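Local atomic coordinates of proteolytically activated form of PPO4 Tyrosinase (Agaricus bisporus var. bisporus H97, PDB entry 4OUA), a protein that uses a pair of copper ions to hydroxylate monophenols and oxidise the resulting o-diphenols to o-quinones, the first step of melanin synthesis. Residues Y180-D194 / V257-F271. Sequence-based numbering, arbitrary orientation.
Sequences YPNFDTWKTTVRNPD and VGRGAIRGHMTHALF
P193 and A261 join the 180-194 loop to the end of helix 246-258 and the loop after it by a backbone bond, A261 N to P193 O at 2.9 Å; H265 N to V190 O and N192 N to V257 O are weak, and the CA atoms of N192 and G260 approach to 4.2 Å. Beyond this, an aromatic cluster carries much of the contact. F183 and F271 form an offset stack, centroids 4.1 Å apart and planes at 9°, and the edge of F183 meets a face of H265 with planes at 79°. T189 CA lies over the opposite face of that imidazole, 3.6 Å from its centroid, so the ring is clamped between backbone and phenyl. With CG anti to its carbonyl carbon (chi1 -60°), F183 sets its ring between H265 and F271, with G264 O at its edge. F271 in turn directs its edge at a face of Y180, T-shaped, centroids 5.5 Å apart. Replacing F183 by an alanine removes the ring and would probably leave a gap beside F271 and one face of H265 without its phenyl neighbour. Beside the A261-P193 bond, P193 CG packs 3.7 Å from I262 CG1. N192 OD1 and R259 O, both acceptors, share the ammonium of K207. One sound backbone bond and two weak ones, beside this cluster, thus tie the loop to the chain leaving helix 246-258, which carries copper ligands H250 and H254.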
# COMPACT_ATOMS: atom_id res chain seq x y z
N TYR A 180 16.52 -16.60 -8.18
CA TYR A 180 16.66 -15.24 -8.69
C TYR A 180 18.02 -14.64 -8.32
O TYR A 180 18.32 -14.43 -7.14
CB TYR A 180 15.52 -14.36 -8.18
CG TYR A 180 14.16 -15.02 -8.31
CD1 TYR A 180 13.33 -14.73 -9.39
CD2 TYR A 180 13.72 -15.93 -7.36
CE1 TYR A 180 12.10 -15.34 -9.52
CE2 TYR A 180 12.48 -16.54 -7.48
CZ TYR A 180 11.67 -16.24 -8.56
OH TYR A 180 10.44 -16.84 -8.70
N PRO A 181 18.82 -14.33 -9.34
CA PRO A 181 20.25 -13.98 -9.29
C PRO A 181 20.61 -12.88 -8.30
O PRO A 181 21.59 -13.03 -7.57
CB PRO A 181 20.56 -13.55 -10.73
CG PRO A 181 19.23 -13.35 -11.38
CD PRO A 181 18.30 -14.27 -10.71
N ASN A 182 19.84 -11.79 -8.27
CA ASN A 182 20.21 -10.64 -7.45
C ASN A 182 19.53 -10.58 -6.09
O ASN A 182 20.07 -9.98 -5.16
CB ASN A 182 19.91 -9.35 -8.21
CG ASN A 182 20.85 -9.12 -9.36
OD1 ASN A 182 21.96 -9.65 -9.39
ND2 ASN A 182 20.42 -8.32 -10.33
N PHE A 183 18.36 -11.19 -5.96
CA PHE A 183 17.58 -11.06 -4.74
C PHE A 183 17.91 -12.13 -3.69
O PHE A 183 17.47 -12.04 -2.55
CB PHE A 183 16.08 -11.10 -5.06
CG PHE A 183 15.64 -10.01 -6.00
CD1 PHE A 183 15.35 -8.74 -5.52
CD2 PHE A 183 15.51 -10.25 -7.35
CE1 PHE A 183 14.94 -7.73 -6.37
CE2 PHE A 183 15.10 -9.25 -8.22
CZ PHE A 183 14.82 -7.99 -7.73
N ASP A 184 18.69 -13.13 -4.08
CA ASP A 184 19.06 -14.20 -3.16
C ASP A 184 20.23 -13.81 -2.26
O ASP A 184 20.36 -14.30 -1.14
CB ASP A 184 19.40 -15.49 -3.92
CG ASP A 184 20.44 -15.27 -5.01
OD1 ASP A 184 21.15 -14.24 -4.98
OD2 ASP A 184 20.56 -16.15 -5.89
N THR A 185 21.08 -12.92 -2.76
CA THR A 185 22.24 -12.47 -1.99
C THR A 185 22.01 -11.10 -1.35
O THR A 185 22.75 -10.69 -0.46
CB THR A 185 23.51 -12.39 -2.86
OG1 THR A 185 23.33 -11.41 -3.89
CG2 THR A 185 23.81 -13.74 -3.49
N TRP A 186 20.97 -10.39 -1.80
CA TRP A 186 20.63 -9.09 -1.23
C TRP A 186 20.09 -9.24 0.19
O TRP A 186 18.97 -9.71 0.39
CB TRP A 186 19.61 -8.37 -2.11
CG TRP A 186 20.23 -7.33 -3.00
CD1 TRP A 186 21.38 -6.64 -2.78
CD2 TRP A 186 19.72 -6.87 -4.26
NE1 TRP A 186 21.63 -5.77 -3.82
CE2 TRP A 186 20.63 -5.90 -4.75
CE3 TRP A 186 18.60 -7.18 -5.03
CZ2 TRP A 186 20.44 -5.24 -5.96
CZ3 TRP A 186 18.41 -6.53 -6.24
CH2 TRP A 186 19.33 -5.56 -6.69
N LYS A 187 20.90 -8.83 1.16
CA LYS A 187 20.56 -8.99 2.57
C LYS A 187 19.34 -8.15 2.95
O LYS A 187 18.48 -8.61 3.70
CB LYS A 187 21.76 -8.63 3.44
CG LYS A 187 23.04 -9.34 3.03
CD LYS A 187 24.18 -9.08 4.01
CE LYS A 187 23.91 -9.73 5.36
NZ LYS A 187 23.90 -11.22 5.28
N THR A 188 19.27 -6.93 2.43
CA THR A 188 18.12 -6.07 2.68
C THR A 188 17.49 -5.65 1.36
O THR A 188 18.08 -5.82 0.30
CB THR A 188 18.50 -4.81 3.49
OG1 THR A 188 19.09 -3.84 2.61
CG2 THR A 188 19.48 -5.16 4.60
N THR A 189 16.28 -5.11 1.44
CA THR A 189 15.63 -4.54 0.26
C THR A 189 16.42 -3.32 -0.25
O THR A 189 17.02 -2.59 0.53
CB THR A 189 14.18 -4.13 0.56
OG1 THR A 189 14.15 -3.19 1.64
CG2 THR A 189 13.36 -5.36 0.94
N VAL A 190 16.42 -3.13 -1.57
CA VAL A 190 17.23 -2.07 -2.16
C VAL A 190 16.44 -1.20 -3.14
O VAL A 190 15.65 -1.70 -3.93
CB VAL A 190 18.45 -2.65 -2.89
CG1 VAL A 190 19.08 -1.60 -3.78
CG2 VAL A 190 19.46 -3.18 -1.88
N ARG A 191 16.69 0.11 -3.07
CA ARG A 191 16.03 1.07 -3.95
C ARG A 191 17.00 1.67 -4.96
O ARG A 191 18.05 2.19 -4.59
CB ARG A 191 15.38 2.19 -3.13
CG ARG A 191 14.27 1.73 -2.21
CD ARG A 191 13.79 2.87 -1.32
NE ARG A 191 12.85 2.40 -0.30
CZ ARG A 191 12.41 3.15 0.71
NH1 ARG A 191 12.83 4.40 0.84
NH2 ARG A 191 11.56 2.64 1.58
N ASN A 192 16.63 1.59 -6.24
CA ASN A 192 17.42 2.21 -7.31
C ASN A 192 18.88 1.76 -7.30
O ASN A 192 19.78 2.59 -7.18
CB ASN A 192 17.34 3.74 -7.19
CG ASN A 192 17.72 4.45 -8.47
OD1 ASN A 192 17.43 3.98 -9.57
ND2 ASN A 192 18.38 5.60 -8.33
N PRO A 193 19.11 0.45 -7.43
CA PRO A 193 20.46 -0.13 -7.34
C PRO A 193 21.34 0.20 -8.55
O PRO A 193 20.84 0.39 -9.66
CB PRO A 193 20.20 -1.63 -7.26
CG PRO A 193 18.91 -1.81 -7.98
CD PRO A 193 18.09 -0.59 -7.68
N ASP A 194 22.65 0.26 -8.32
CA ASP A 194 23.62 0.50 -9.39
C ASP A 194 24.03 -0.80 -10.06
O ASP A 194 23.43 -1.85 -9.83
CB ASP A 194 24.85 1.22 -8.85
CG ASP A 194 24.61 2.70 -8.61
OD1 ASP A 194 23.80 3.30 -9.34
OD2 ASP A 194 25.23 3.26 -7.68
N VAL A 257 11.26 3.76 -8.23
CA VAL A 257 11.91 3.40 -6.98
C VAL A 257 12.82 2.18 -7.11
O VAL A 257 13.93 2.16 -6.58
CB VAL A 257 10.88 3.13 -5.87
CG1 VAL A 257 11.56 2.63 -4.61
CG2 VAL A 257 10.06 4.38 -5.59
N GLY A 258 12.35 1.17 -7.83
CA GLY A 258 13.05 -0.10 -7.91
C GLY A 258 14.04 -0.23 -9.05
O GLY A 258 15.06 -0.91 -8.92
N ARG A 259 13.75 0.42 -10.17
CA ARG A 259 14.55 0.27 -11.37
C ARG A 259 15.69 1.28 -11.46
O ARG A 259 15.47 2.46 -11.72
CB ARG A 259 13.67 0.38 -12.62
CG ARG A 259 14.34 -0.00 -13.92
CD ARG A 259 14.73 -1.47 -13.94
NE ARG A 259 15.04 -1.93 -15.29
CZ ARG A 259 16.24 -1.83 -15.86
NH1 ARG A 259 17.25 -1.28 -15.20
NH2 ARG A 259 16.43 -2.28 -17.09
N GLY A 260 16.92 0.81 -11.23
CA GLY A 260 18.10 1.63 -11.41
C GLY A 260 18.88 1.15 -12.62
O GLY A 260 18.34 1.07 -13.72
N ALA A 261 20.16 0.83 -12.42
CA ALA A 261 20.95 0.19 -13.47
C ALA A 261 20.49 -1.25 -13.61
O ALA A 261 20.34 -1.77 -14.71
CB ALA A 261 22.43 0.27 -13.15
N ILE A 262 20.27 -1.89 -12.46
CA ILE A 262 19.66 -3.22 -12.42
C ILE A 262 18.34 -3.13 -11.66
O ILE A 262 18.06 -2.12 -11.01
CB ILE A 262 20.59 -4.26 -11.75
CG1 ILE A 262 20.98 -3.80 -10.35
CG2 ILE A 262 21.83 -4.48 -12.59
CD1 ILE A 262 21.94 -4.74 -9.65
N ARG A 263 17.53 -4.18 -11.73
CA ARG A 263 16.21 -4.16 -11.10
C ARG A 263 16.28 -4.35 -9.59
O ARG A 263 16.88 -5.30 -9.09
CB ARG A 263 15.32 -5.23 -11.72
CG ARG A 263 15.08 -5.06 -13.21
CD ARG A 263 14.08 -6.08 -13.73
NE ARG A 263 14.53 -7.45 -13.50
CZ ARG A 263 13.80 -8.53 -13.76
NH1 ARG A 263 12.58 -8.40 -14.27
NH2 ARG A 263 14.29 -9.74 -13.52
N GLY A 264 15.65 -3.43 -8.86
CA GLY A 264 15.55 -3.53 -7.41
C GLY A 264 14.28 -4.24 -7.01
O GLY A 264 13.60 -4.85 -7.84
N HIS A 265 13.93 -4.16 -5.73
CA HIS A 265 12.76 -4.86 -5.21
C HIS A 265 11.44 -4.25 -5.69
O HIS A 265 10.53 -4.96 -6.10
CB HIS A 265 12.79 -4.90 -3.68
CG HIS A 265 13.84 -5.82 -3.13
ND1 HIS A 265 15.16 -5.46 -3.02
CD2 HIS A 265 13.75 -7.08 -2.65
CE1 HIS A 265 15.85 -6.46 -2.50
NE2 HIS A 265 15.02 -7.45 -2.26
N MET A 266 11.35 -2.92 -5.63
CA MET A 266 10.11 -2.22 -5.98
C MET A 266 9.69 -2.42 -7.44
O MET A 266 8.53 -2.24 -7.78
CB MET A 266 10.24 -0.73 -5.68
CG MET A 266 9.88 -0.33 -4.26
SD MET A 266 8.12 -0.55 -3.90
CE MET A 266 7.38 0.71 -4.92
N THR A 267 10.64 -2.78 -8.30
CA THR A 267 10.34 -2.95 -9.71
C THR A 267 10.16 -4.42 -10.08
O THR A 267 10.25 -4.79 -11.25
CB THR A 267 11.45 -2.35 -10.60
OG1 THR A 267 11.05 -2.42 -11.98
CG2 THR A 267 12.76 -3.10 -10.41
N HIS A 268 9.89 -5.25 -9.08
CA HIS A 268 9.65 -6.67 -9.29
C HIS A 268 8.47 -7.12 -8.42
O HIS A 268 8.55 -7.08 -7.19
CB HIS A 268 10.90 -7.48 -8.96
CG HIS A 268 10.90 -8.85 -9.56
ND1 HIS A 268 9.94 -9.80 -9.27
CD2 HIS A 268 11.75 -9.44 -10.44
CE1 HIS A 268 10.19 -10.91 -9.95
NE2 HIS A 268 11.29 -10.72 -10.66
N ALA A 269 7.39 -7.53 -9.07
CA ALA A 269 6.15 -7.86 -8.37
C ALA A 269 6.32 -8.95 -7.31
O ALA A 269 5.52 -9.06 -6.39
CB ALA A 269 5.08 -8.28 -9.37
N LEU A 270 7.38 -9.74 -7.44
CA LEU A 270 7.62 -10.84 -6.52
C LEU A 270 8.35 -10.39 -5.26
O LEU A 270 8.46 -11.14 -4.29
CB LEU A 270 8.41 -11.96 -7.21
CG LEU A 270 7.75 -12.63 -8.42
CD1 LEU A 270 8.67 -13.67 -9.02
CD2 LEU A 270 6.41 -13.24 -8.03
N PHE A 271 8.86 -9.16 -5.27
CA PHE A 271 9.64 -8.65 -4.15
C PHE A 271 9.23 -7.24 -3.73
O PHE A 271 9.70 -6.73 -2.72
CB PHE A 271 11.13 -8.66 -4.51
CG PHE A 271 11.67 -10.01 -4.88
CD1 PHE A 271 12.06 -10.91 -3.90
CD2 PHE A 271 11.80 -10.38 -6.21
CE1 PHE A 271 12.56 -12.16 -4.23
CE2 PHE A 271 12.29 -11.63 -6.55
CZ PHE A 271 12.67 -12.51 -5.56